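Long-range contact in mannose-specific lectin 3 chain 1 (Crocus vernus, PDB 3MEZ), which probably binds mannose as one of the two bulb-type lectin chains that pair into heterodimers and assemble, two by two, into a heterotetramer: residues 53-65 with 74-88. Numbering follows the deposited sequence.
Sequences TLRLNNRGQLEIH and WVYPRSVNTVRGNYA. Unlike the reference sequence in segment 74-88: Arg84 (reference Gln).
Tyr87 lies flat against the turn at Gly60: the CA of Gly60 sits 3.8 Å from the ring centroid, a CH-pi contact over the face, and the Gly60 N rests above the ring centre. The ring is held by its hydroxyl, which donates, in the carbonyl plane, to a lone pair of Val83 O, while Tyr87 CB meets Leu56 CD1 at 3.8 Å. At the far end of the tightly packed part, buried Ile64 CD1 meets Trp74 CE3 (3.4 Å), and Trp74 and Ile64 both reach Leu32 of strand 32-35. They belong to strands 62-65 and 74-76, which run antiparallel, with Leu62 N bonded to Tyr76 O at 2.9 Å and Tyr76 N returning to Leu62 O. This hairpin forms one edge, within this chain, of one of the three antiparallel sheets of the bulb-type lectin beta-prism II fold, and Trp109 of the chain 2 subunit takes the carbonyl of Gly60 and meets the Tyr76 ring edge-to-face. The solvent side, where Arg84 replaces the Gln of the reference sequence, is polar and looser. With its CG anti to the carbonyl carbon (chi1 -57°) and the chain extended beyond, Gln61 sends NE2 to Pro77 O (3.0 Å), and a water links the same nitrogen to Arg78 O. Buried Asn57 braces this amide, its ND2 giving to Gln61 OE1 and Glu63 OE1. Bent at chi2 and chi3, Arg59 curls back so that NE reaches Thr82 O (2.9 Å) from above the carbonyl plane, and NH2 adds a weak bond to the same oxygen. Asn58 O accepts from Gly85 N at 2.9 Å, and Asn58 and Arg84 lie side by side, amide and guanidinium planes 28° apart.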
loop_
_atom_site.group_PDB
_atom_site.type_symbol
_atom_site.label_atom_id
_atom_site.label_comp_id
_atom_site.label_asym_id
_atom_site.label_seq_id
_atom_site.Cartn_x
_atom_site.Cartn_y
_atom_site.Cartn_z
ATOM N N THR A 53 31.135 9.523 17.724
ATOM C CA THR A 53 30.359 8.428 17.238
ATOM C C THR A 53 29.023 8.307 17.960
ATOM O O THR A 53 28.859 8.757 19.044
ATOM C CB THR A 53 31.089 7.103 17.392
ATOM O OG1 THR A 53 31.141 6.771 18.761
ATOM C CG2 THR A 53 32.491 7.155 16.832
ATOM N N LEU A 54 28.099 7.658 17.296
ATOM C CA LEU A 54 26.728 7.530 17.709
ATOM C C LEU A 54 26.345 6.081 17.915
ATOM O O LEU A 54 26.468 5.311 17.036
ATOM C CB LEU A 54 25.852 8.077 16.575
ATOM C CG LEU A 54 24.420 8.525 16.737
ATOM C CD1 LEU A 54 23.517 7.581 16.108
ATOM C CD2 LEU A 54 23.992 8.770 18.138
ATOM N N ARG A 55 25.809 5.774 19.073
ATOM C CA ARG A 55 25.378 4.450 19.452
ATOM C C ARG A 55 23.896 4.448 19.892
ATOM O O ARG A 55 23.447 5.403 20.382
ATOM C CB ARG A 55 26.261 3.988 20.602
ATOM C CG ARG A 55 25.900 2.729 21.203
ATOM C CD ARG A 55 26.907 2.281 22.259
ATOM N NE ARG A 55 26.309 2.256 23.575
ATOM C CZ ARG A 55 26.957 2.216 24.737
ATOM N NH1 ARG A 55 26.260 2.212 25.849
ATOM N NH2 ARG A 55 28.278 2.189 24.800
ATOM N N LEU A 56 23.185 3.356 19.673
ATOM C CA LEU A 56 21.862 3.148 20.210
ATOM C C LEU A 56 22.016 2.138 21.311
ATOM O O LEU A 56 22.462 1.052 21.091
ATOM C CB LEU A 56 20.951 2.552 19.160
ATOM C CG LEU A 56 19.457 2.746 19.024
ATOM C CD1 LEU A 56 18.727 1.475 18.865
ATOM C CD2 LEU A 56 18.862 3.614 20.010
ATOM N N ASN A 57 21.611 2.508 22.498
ATOM C CA ASN A 57 21.743 1.608 23.623
ATOM C C ASN A 57 20.595 0.604 23.809
ATOM O O ASN A 57 19.752 0.487 22.991
ATOM C CB ASN A 57 22.140 2.326 24.918
ATOM C CG ASN A 57 21.041 3.118 25.523
ATOM O OD1 ASN A 57 19.907 2.915 25.249
ATOM N ND2 ASN A 57 21.400 4.030 26.386
ATOM N N ASN A 58 20.637 -0.121 24.916
ATOM C CA ASN A 58 19.706 -1.175 25.220
ATOM C C ASN A 58 18.468 -0.667 25.976
ATOM O O ASN A 58 17.675 -1.413 26.457
ATOM C CB ASN A 58 20.400 -2.329 25.903
ATOM C CG ASN A 58 20.871 -1.985 27.262
ATOM O OD1 ASN A 58 20.876 -0.864 27.638
ATOM N ND2 ASN A 58 21.248 -2.979 28.012
ATOM N N ARG A 59 18.353 0.635 26.070
ATOM C CA ARG A 59 17.153 1.280 26.503
ATOM C C ARG A 59 16.461 2.129 25.422
ATOM O O ARG A 59 15.545 2.795 25.704
ATOM C CB ARG A 59 17.397 2.105 27.750
ATOM C CG ARG A 59 18.201 1.434 28.814
ATOM C CD ARG A 59 17.363 0.708 29.851
ATOM N NE ARG A 59 16.199 1.391 30.380
ATOM C CZ ARG A 59 16.177 2.240 31.400
ATOM N NH1 ARG A 59 17.280 2.580 32.044
ATOM N NH2 ARG A 59 15.030 2.749 31.777
ATOM N N GLY A 60 16.901 2.068 24.191
ATOM C CA GLY A 60 16.319 2.899 23.172
ATOM C C GLY A 60 16.793 4.332 23.060
ATOM O O GLY A 60 16.252 5.057 22.308
ATOM N N GLN A 61 17.830 4.700 23.787
ATOM C CA GLN A 61 18.419 6.016 23.725
ATOM C C GLN A 61 19.638 6.051 22.786
ATOM O O GLN A 61 20.369 5.125 22.687
ATOM C CB GLN A 61 18.927 6.509 25.084
ATOM C CG GLN A 61 17.960 6.593 26.256
ATOM C CD GLN A 61 18.688 6.697 27.565
ATOM O OE1 GLN A 61 19.399 5.805 27.941
ATOM N NE2 GLN A 61 18.514 7.785 28.233
ATOM N N LEU A 62 19.821 7.156 22.104
ATOM C CA LEU A 62 21.029 7.404 21.345
ATOM C C LEU A 62 22.063 7.971 22.284
ATOM O O LEU A 62 21.719 8.719 23.118
ATOM C CB LEU A 62 20.777 8.385 20.197
ATOM C CG LEU A 62 19.930 7.920 19.029
ATOM C CD1 LEU A 62 19.721 9.036 18.122
ATOM C CD2 LEU A 62 20.605 6.810 18.358
ATOM N N GLU A 63 23.311 7.593 22.141
ATOM C CA GLU A 63 24.419 8.135 22.882
ATOM C C GLU A 63 25.530 8.611 21.961
ATOM O O GLU A 63 26.027 7.848 21.199
ATOM C CB GLU A 63 25.012 7.068 23.801
ATOM C CG GLU A 63 24.029 6.282 24.635
ATOM C CD GLU A 63 24.683 5.434 25.710
ATOM O OE1 GLU A 63 24.002 4.995 26.607
ATOM O OE2 GLU A 63 25.876 5.238 25.667
ATOM N N ILE A 64 25.929 9.858 22.060
ATOM C CA ILE A 64 27.103 10.359 21.360
ATOM C C ILE A 64 28.306 10.236 22.269
ATOM O O ILE A 64 28.277 10.705 23.373
ATOM C CB ILE A 64 26.935 11.828 20.880
ATOM C CG1 ILE A 64 25.779 11.968 19.898
ATOM C CG2 ILE A 64 28.165 12.322 20.268
ATOM C CD1 ILE A 64 25.493 13.351 19.505
ATOM N N HIS A 65 29.343 9.576 21.785
ATOM C CA HIS A 65 30.593 9.353 22.516
ATOM C C HIS A 65 31.766 10.007 21.838
ATOM O O HIS A 65 31.864 9.998 20.656
ATOM C CB HIS A 65 30.916 7.891 22.646
ATOM C CG HIS A 65 30.082 7.163 23.633
ATOM N ND1 HIS A 65 28.941 6.489 23.285
ATOM C CD2 HIS A 65 30.232 6.979 24.955
ATOM C CE1 HIS A 65 28.423 5.925 24.349
ATOM N NE2 HIS A 65 29.187 6.206 25.373
ATOM N N TRP A 74 26.247 13.311 24.759
ATOM C CA TRP A 74 24.837 13.620 24.677
ATOM C C TRP A 74 24.075 12.320 24.786
ATOM O O TRP A 74 24.512 11.332 24.339
ATOM C CB TRP A 74 24.599 14.348 23.357
ATOM C CG TRP A 74 23.230 14.740 22.922
ATOM C CD1 TRP A 74 22.560 15.858 23.241
ATOM C CD2 TRP A 74 22.436 14.065 21.985
ATOM N NE1 TRP A 74 21.370 15.897 22.600
ATOM C CE2 TRP A 74 21.274 14.800 21.815
ATOM C CE3 TRP A 74 22.583 12.882 21.272
ATOM C CZ2 TRP A 74 20.281 14.395 20.989
ATOM C CZ3 TRP A 74 21.589 12.489 20.483
ATOM C CH2 TRP A 74 20.466 13.252 20.317
ATOM N N VAL A 75 22.938 12.349 25.439
ATOM C CA VAL A 75 22.062 11.199 25.537
ATOM C C VAL A 75 20.662 11.622 25.228
ATOM O O VAL A 75 20.258 12.625 25.699
ATOM C CB VAL A 75 22.102 10.584 26.919
ATOM C CG1 VAL A 75 21.082 9.548 27.009
ATOM C CG2 VAL A 75 23.459 10.019 27.193
ATOM N N TYR A 76 19.955 10.887 24.395
ATOM C CA TYR A 76 18.625 11.294 23.992
ATOM C C TYR A 76 17.660 10.124 23.756
ATOM O O TYR A 76 17.991 9.194 23.123
ATOM C CB TYR A 76 18.694 12.212 22.770
ATOM C CG TYR A 76 17.446 12.998 22.517
ATOM C CD1 TYR A 76 16.415 12.465 21.799
ATOM C CD2 TYR A 76 17.293 14.261 23.018
ATOM C CE1 TYR A 76 15.290 13.161 21.583
ATOM C CE2 TYR A 76 16.167 14.948 22.824
ATOM C CZ TYR A 76 15.169 14.399 22.100
ATOM O OH TYR A 76 14.039 15.077 21.891
ATOM N N PRO A 77 16.465 10.192 24.298
ATOM C CA PRO A 77 16.035 11.256 25.182
ATOM C C PRO A 77 16.802 11.194 26.508
ATOM O O PRO A 77 17.432 10.248 26.836
ATOM C CB PRO A 77 14.578 10.911 25.441
ATOM C CG PRO A 77 14.196 10.090 24.356
ATOM C CD PRO A 77 15.354 9.345 23.911
ATOM N N ARG A 78 16.725 12.266 27.249
ATOM C CA ARG A 78 17.583 12.428 28.372
ATOM C C ARG A 78 17.396 11.352 29.434
ATOM O O ARG A 78 18.356 10.901 29.995
ATOM C CB ARG A 78 17.376 13.797 28.959
ATOM C CG ARG A 78 18.389 14.174 29.910
ATOM C CD ARG A 78 18.005 15.402 30.619
ATOM N NE ARG A 78 19.165 16.242 30.722
ATOM C CZ ARG A 78 19.627 16.738 31.840
ATOM N NH1 ARG A 78 20.690 17.471 31.778
ATOM N NH2 ARG A 78 19.031 16.507 33.002
ATOM N N SER A 79 16.154 10.986 29.692
ATOM C CA SER A 79 15.792 9.945 30.639
ATOM C C SER A 79 14.710 9.087 30.061
ATOM O O SER A 79 13.821 9.577 29.449
ATOM C CB SER A 79 15.232 10.544 31.915
ATOM O OG SER A 79 15.212 9.619 32.936
ATOM N N VAL A 80 14.790 7.811 30.307
ATOM C CA VAL A 80 13.916 6.887 29.663
ATOM C C VAL A 80 13.373 5.805 30.654
ATOM O O VAL A 80 14.058 5.410 31.531
ATOM C CB VAL A 80 14.697 6.410 28.405
ATOM C CG1 VAL A 80 14.974 4.964 28.357
ATOM C CG2 VAL A 80 14.200 7.043 27.151
ATOM N N ASN A 81 12.122 5.402 30.514
ATOM C CA ASN A 81 11.507 4.396 31.384
ATOM C C ASN A 81 11.285 3.011 30.730
ATOM O O ASN A 81 10.553 2.205 31.192
ATOM C CB ASN A 81 10.255 4.928 32.053
ATOM C CG ASN A 81 9.154 5.122 31.117
ATOM O OD1 ASN A 81 9.270 4.812 30.002
ATOM N ND2 ASN A 81 8.066 5.631 31.581
ATOM N N THR A 82 11.973 2.809 29.630
ATOM C CA THR A 82 11.937 1.632 28.820
ATOM C C THR A 82 12.595 0.462 29.494
ATOM O O THR A 82 13.416 0.637 30.347
ATOM C CB THR A 82 12.720 1.900 27.526
ATOM O OG1 THR A 82 14.003 2.410 27.837
ATOM C CG2 THR A 82 11.954 2.864 26.611
ATOM N N VAL A 83 12.220 -0.727 29.080
ATOM C CA VAL A 83 12.885 -1.957 29.450
ATOM C C VAL A 83 14.228 -2.157 28.798
ATOM O O VAL A 83 14.464 -1.681 27.738
ATOM C CB VAL A 83 12.106 -3.184 29.019
ATOM C CG1 VAL A 83 12.487 -4.311 29.845
ATOM C CG2 VAL A 83 10.679 -2.962 29.138
ATOM N N ARG A 84 15.085 -2.926 29.431
ATOM C CA ARG A 84 16.323 -3.308 28.813
ATOM C C ARG A 84 16.058 -4.297 27.717
ATOM O O ARG A 84 15.363 -5.231 27.919
ATOM C CB ARG A 84 17.212 -3.994 29.815
ATOM C CG ARG A 84 18.037 -3.108 30.647
ATOM C CD ARG A 84 19.107 -3.898 31.270
ATOM N NE ARG A 84 20.008 -3.084 32.046
ATOM C CZ ARG A 84 20.729 -3.539 33.057
ATOM N NH1 ARG A 84 20.631 -4.792 33.405
ATOM N NH2 ARG A 84 21.535 -2.725 33.725
ATOM N N GLY A 85 16.685 -4.117 26.586
ATOM C CA GLY A 85 16.473 -5.004 25.483
ATOM C C GLY A 85 17.092 -4.501 24.198
ATOM O O GLY A 85 17.888 -3.619 24.229
ATOM N N ASN A 86 16.716 -5.114 23.098
ATOM C CA ASN A 86 17.192 -4.709 21.794
ATOM C C ASN A 86 16.205 -3.757 21.149
ATOM O O ASN A 86 15.042 -4.033 21.087
ATOM C CB ASN A 86 17.403 -5.896 20.896
ATOM C CG ASN A 86 18.609 -6.713 21.245
ATOM O OD1 ASN A 86 19.487 -6.301 21.937
ATOM N ND2 ASN A 86 18.635 -7.881 20.731
ATOM N N TYR A 87 16.729 -2.664 20.646
ATOM C CA TYR A 87 15.964 -1.584 20.050
ATOM C C TYR A 87 16.406 -1.322 18.585
ATOM O O TYR A 87 17.436 -1.757 18.189
ATOM C CB TYR A 87 16.071 -0.343 20.907
ATOM C CG TYR A 87 15.315 -0.427 22.216
ATOM C CD1 TYR A 87 15.821 -1.112 23.282
ATOM C CD2 TYR A 87 14.101 0.149 22.362
ATOM C CE1 TYR A 87 15.152 -1.200 24.445
ATOM C CE2 TYR A 87 13.423 0.060 23.519
ATOM C CZ TYR A 87 13.940 -0.630 24.572
ATOM O OH TYR A 87 13.236 -0.713 25.728
ATOM N N ALA A 88 15.580 -0.647 17.813
ATOM C CA ALA A 88 15.917 -0.269 16.455
ATOM C C ALA A 88 15.567 1.178 16.144
ATOM O O ALA A 88 14.503 1.594 16.462
ATOM C CB ALA A 88 15.253 -1.153 15.510
HETATM O O HOH W 1 19.657 8.334 30.888
#